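Local coordinates for protein triggering receptor expressed on myeloid cells 1 (Mus musculus, PDB 1U9K) that acts as a cell-surface immune receptor that amplifies inflammatory responses, multimerizing on ligand binding and signalling through the adapter TYROBP/DAP12, at residues S31-Q36 and L67-S72. Sequence-based numbering, arbitrary orientation.
Sequences SQKAWQ and LKHDPS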
ATOM      1  N   SER A  31      -1.505  14.770  -1.788  1.00 19.80           N
ATOM      2  CA  SER A  31      -0.276  14.025  -1.969  1.00 19.20           C
ATOM      3  C   SER A  31      -0.596  12.706  -2.643  1.00 19.56           C
ATOM      4  O   SER A  31      -1.684  12.107  -2.463  1.00 19.71           O
ATOM      5  CB  SER A  31       0.434  13.750  -0.619  1.00 18.83           C
ATOM      6  OG  SER A  31       0.789  14.945   0.017  1.00 22.35           O
ATOM      7  N   GLN A  32       0.380  12.231  -3.391  1.00 19.28           N
ATOM      8  CA  GLN A  32       0.350  10.898  -3.920  1.00 20.02           C
ATOM      9  C   GLN A  32       0.584   9.849  -2.797  1.00 20.14           C
ATOM     10  O   GLN A  32       1.339  10.078  -1.814  1.00 19.10           O
ATOM     11  CB  GLN A  32       1.424  10.767  -5.015  1.00 20.06           C
ATOM     12  CG  GLN A  32       1.254   9.575  -5.888  1.00 20.52           C
ATOM     13  CD  GLN A  32       2.131   9.660  -7.138  1.00 23.59           C
ATOM     14  OE1 GLN A  32       3.241  10.178  -7.076  1.00 24.94           O
ATOM     15  NE2 GLN A  32       1.628   9.167  -8.260  1.00 20.19           N
ATOM     16  N   LYS A  33      -0.048   8.700  -2.979  1.00 19.91           N
ATOM     17  CA  LYS A  33       0.132   7.557  -2.101  1.00 19.66           C
ATOM     18  C   LYS A  33       0.559   6.341  -2.884  1.00 20.10           C
ATOM     19  O   LYS A  33       0.351   6.240  -4.086  1.00 19.25           O
ATOM     20  CB  LYS A  33      -1.111   7.267  -1.265  1.00 21.51           C
ATOM     21  CG  LYS A  33      -1.503   8.446  -0.345  1.00 23.06           C
ATOM     22  CD  LYS A  33      -2.645   9.215  -0.893  1.00 25.98           C
ATOM     23  CE  LYS A  33      -3.029  10.422  -0.021  1.00 24.78           C
ATOM     24  NZ  LYS A  33      -3.812  11.364  -0.776  1.00 24.76           N
ATOM     25  N   ALA A  34       1.209   5.411  -2.186  1.00 18.52           N
ATOM     26  CA  ALA A  34       1.751   4.253  -2.825  1.00 18.97           C
ATOM     27  C   ALA A  34       1.771   3.063  -1.895  1.00 18.21           C
ATOM     28  O   ALA A  34       1.834   3.185  -0.660  1.00 20.16           O
ATOM     29  CB  ALA A  34       3.106   4.510  -3.328  1.00 18.71           C
ATOM     30  N   TRP A  35       1.765   1.899  -2.522  1.00 19.48           N
ATOM     31  CA  TRP A  35       2.047   0.621  -1.874  1.00 18.65           C
ATOM     32  C   TRP A  35       3.422   0.147  -2.318  1.00 18.72           C
ATOM     33  O   TRP A  35       3.701   0.155  -3.494  1.00 19.05           O
ATOM     34  CB  TRP A  35       1.016  -0.386  -2.327  1.00 20.05           C
ATOM     35  CG  TRP A  35       1.084  -1.806  -1.730  1.00 19.20           C
ATOM     36  CD1 TRP A  35       1.163  -2.950  -2.451  1.00 20.37           C
ATOM     37  CD2 TRP A  35       0.915  -2.203  -0.360  1.00 19.85           C
ATOM     38  NE1 TRP A  35       1.093  -4.035  -1.628  1.00 21.30           N
ATOM     39  CE2 TRP A  35       0.912  -3.607  -0.335  1.00 22.40           C
ATOM     40  CE3 TRP A  35       0.715  -1.512   0.855  1.00 21.22           C
ATOM     41  CZ2 TRP A  35       0.767  -4.326   0.821  1.00 23.47           C
ATOM     42  CZ3 TRP A  35       0.570  -2.229   2.015  1.00 22.94           C
ATOM     43  CH2 TRP A  35       0.604  -3.626   1.997  1.00 25.96           C
ATOM     44  N   GLN A  36       4.261  -0.241  -1.363  1.00 18.22           N
ATOM     45  CA  GLN A  36       5.640  -0.628  -1.599  1.00 18.81           C
ATOM     46  C   GLN A  36       5.941  -1.986  -0.994  1.00 18.79           C
ATOM     47  O   GLN A  36       5.363  -2.370   0.011  1.00 19.81           O
ATOM     48  CB  GLN A  36       6.631   0.366  -0.994  1.00 17.61           C
ATOM     49  CG  GLN A  36       6.475   1.808  -1.597  1.00 18.61           C
ATOM     50  CD  GLN A  36       7.615   2.718  -1.157  1.00 18.33           C
ATOM     51  OE1 GLN A  36       7.918   2.763   0.028  1.00 20.82           O
ATOM     52  NE2 GLN A  36       8.259   3.402  -2.095  1.00 17.34           N
ATOM     53  N   LEU A  67      -5.458  -0.210  -5.462  1.00 21.14           N
ATOM     54  CA  LEU A  67      -5.399   0.814  -4.451  1.00 20.24           C
ATOM     55  C   LEU A  67      -6.641   1.603  -4.512  1.00 19.44           C
ATOM     56  O   LEU A  67      -6.994   2.167  -5.570  1.00 21.38           O
ATOM     57  CB  LEU A  67      -4.245   1.706  -4.793  1.00 23.22           C
ATOM     58  CG  LEU A  67      -3.461   2.493  -3.813  1.00 27.94           C
ATOM     59  CD1 LEU A  67      -3.022   1.610  -2.685  1.00 32.77           C
ATOM     60  CD2 LEU A  67      -2.237   3.065  -4.608  1.00 26.26           C
ATOM     61  N   LYS A  68      -7.347   1.687  -3.408  1.00 18.38           N
ATOM     62  CA  LYS A  68      -8.532   2.522  -3.366  1.00 17.68           C
ATOM     63  C   LYS A  68      -8.145   3.714  -2.545  1.00 18.50           C
ATOM     64  O   LYS A  68      -7.668   3.571  -1.421  1.00 19.46           O
ATOM     65  CB  LYS A  68      -9.685   1.780  -2.756  1.00 18.20           C
ATOM     66  CG  LYS A  68     -10.403   0.797  -3.635  1.00 21.60           C
ATOM     67  CD  LYS A  68     -11.497   0.133  -2.765  1.00 26.71           C
ATOM     68  CE  LYS A  68     -12.608  -0.581  -3.595  1.00 30.67           C
ATOM     69  NZ  LYS A  68     -11.992  -1.898  -3.942  1.00 36.54           N
ATOM     70  N   HIS A  69      -8.266   4.877  -3.133  1.00 17.78           N
ATOM     71  CA  HIS A  69      -8.070   6.148  -2.453  1.00 18.01           C
ATOM     72  C   HIS A  69      -9.416   6.690  -2.031  1.00 17.03           C
ATOM     73  O   HIS A  69     -10.193   7.182  -2.858  1.00 15.06           O
ATOM     74  CB  HIS A  69      -7.304   7.122  -3.349  1.00 19.00           C
ATOM     75  CG  HIS A  69      -7.169   8.545  -2.753  1.00 22.97           C
ATOM     76  ND1 HIS A  69      -6.379   8.822  -1.658  1.00 27.02           N
ATOM     77  CD2 HIS A  69      -7.729   9.720  -3.122  1.00 26.79           C
ATOM     78  CE1 HIS A  69      -6.459  10.109  -1.378  1.00 29.47           C
ATOM     79  NE2 HIS A  69      -7.271  10.677  -2.250  1.00 26.91           N
ATOM     80  N   ASP A  70      -9.673   6.671  -0.719  1.00 15.50           N
ATOM     81  CA  ASP A  70     -10.946   7.028  -0.172  1.00 15.10           C
ATOM     82  C   ASP A  70     -10.817   8.186   0.799  1.00 15.89           C
ATOM     83  O   ASP A  70     -10.979   8.015   1.986  1.00 15.62           O
ATOM     84  CB  ASP A  70     -11.527   5.785   0.500  1.00 16.29           C
ATOM     85  CG  ASP A  70     -12.998   5.873   0.785  1.00 13.16           C
ATOM     86  OD1 ASP A  70     -13.634   6.972   0.842  1.00 15.10           O
ATOM     87  OD2 ASP A  70     -13.598   4.824   1.044  1.00 18.84           O
ATOM     88  N   PRO A  71     -10.622   9.395   0.299  1.00 17.37           N
ATOM     89  CA  PRO A  71     -10.416  10.535   1.197  1.00 17.19           C
ATOM     90  C   PRO A  71     -11.629  10.866   2.004  1.00 17.58           C
ATOM     91  O   PRO A  71     -11.472  11.457   3.100  1.00 17.61           O
ATOM     92  CB  PRO A  71     -10.009  11.713   0.227  1.00 18.12           C
ATOM     93  CG  PRO A  71     -10.579  11.267  -1.144  1.00 19.88           C
ATOM     94  CD  PRO A  71     -10.559   9.780  -1.130  1.00 17.87           C
ATOM     95  N   SER A  72     -12.841  10.534   1.521  1.00 16.65           N
ATOM     96  CA  SER A  72     -14.023  10.663   2.333  1.00 17.18           C
ATOM     97  C   SER A  72     -13.916   9.950   3.684  1.00 16.78           C
ATOM     98  O   SER A  72     -14.521  10.392   4.617  1.00 15.58           O
ATOM     99  CB  SER A  72     -15.246  10.074   1.624  1.00 18.08           C
ATOM    100  OG  SER A  72     -16.386  10.411   2.399  1.00 26.97           O
TER
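Lys33, the first residue of segment 31-36 to meet the other strand, lays the end of its side chain against the imidazole of His69. Its NZ comes in obliquely to 3.0 Å from CE1 of His69, a close approach but not a hydrogen bond, while Lys33 CE follows at 3.7 Å from the same carbon. Two carbonyls hold the ammonium group: the chain, bent at chi2 (102°), brings NZ 2.8 Å from the O of Ser31, tilted 17° from the carbonyl plane, and NZ also bonds the O of Tyr28. Phe23 adds a cation-pi contact to Lys33 and meets the His69 ring nearly parallel. The Lys33-His69 pair joins the two sheets of an immunoglobulin V-type sandwich, with strand 32-37 in one sheet and strand 65-70 in the other. Replacing Lys33 with an alanine would remove the ammonium, and the carbonyls of Ser31 and Tyr28 would probably lose the donor they share. Pro71, just past the end of strand 65-70, sets its CD 3.4 Å above the His69 ring plane, offset toward the rim. The backbone O of Lys33 also lies 4.1 Å from CD2 of Leu67. Beyond it, Trp35 starts toward the same strand, but its indole leads away to pack on Val78 and Met80.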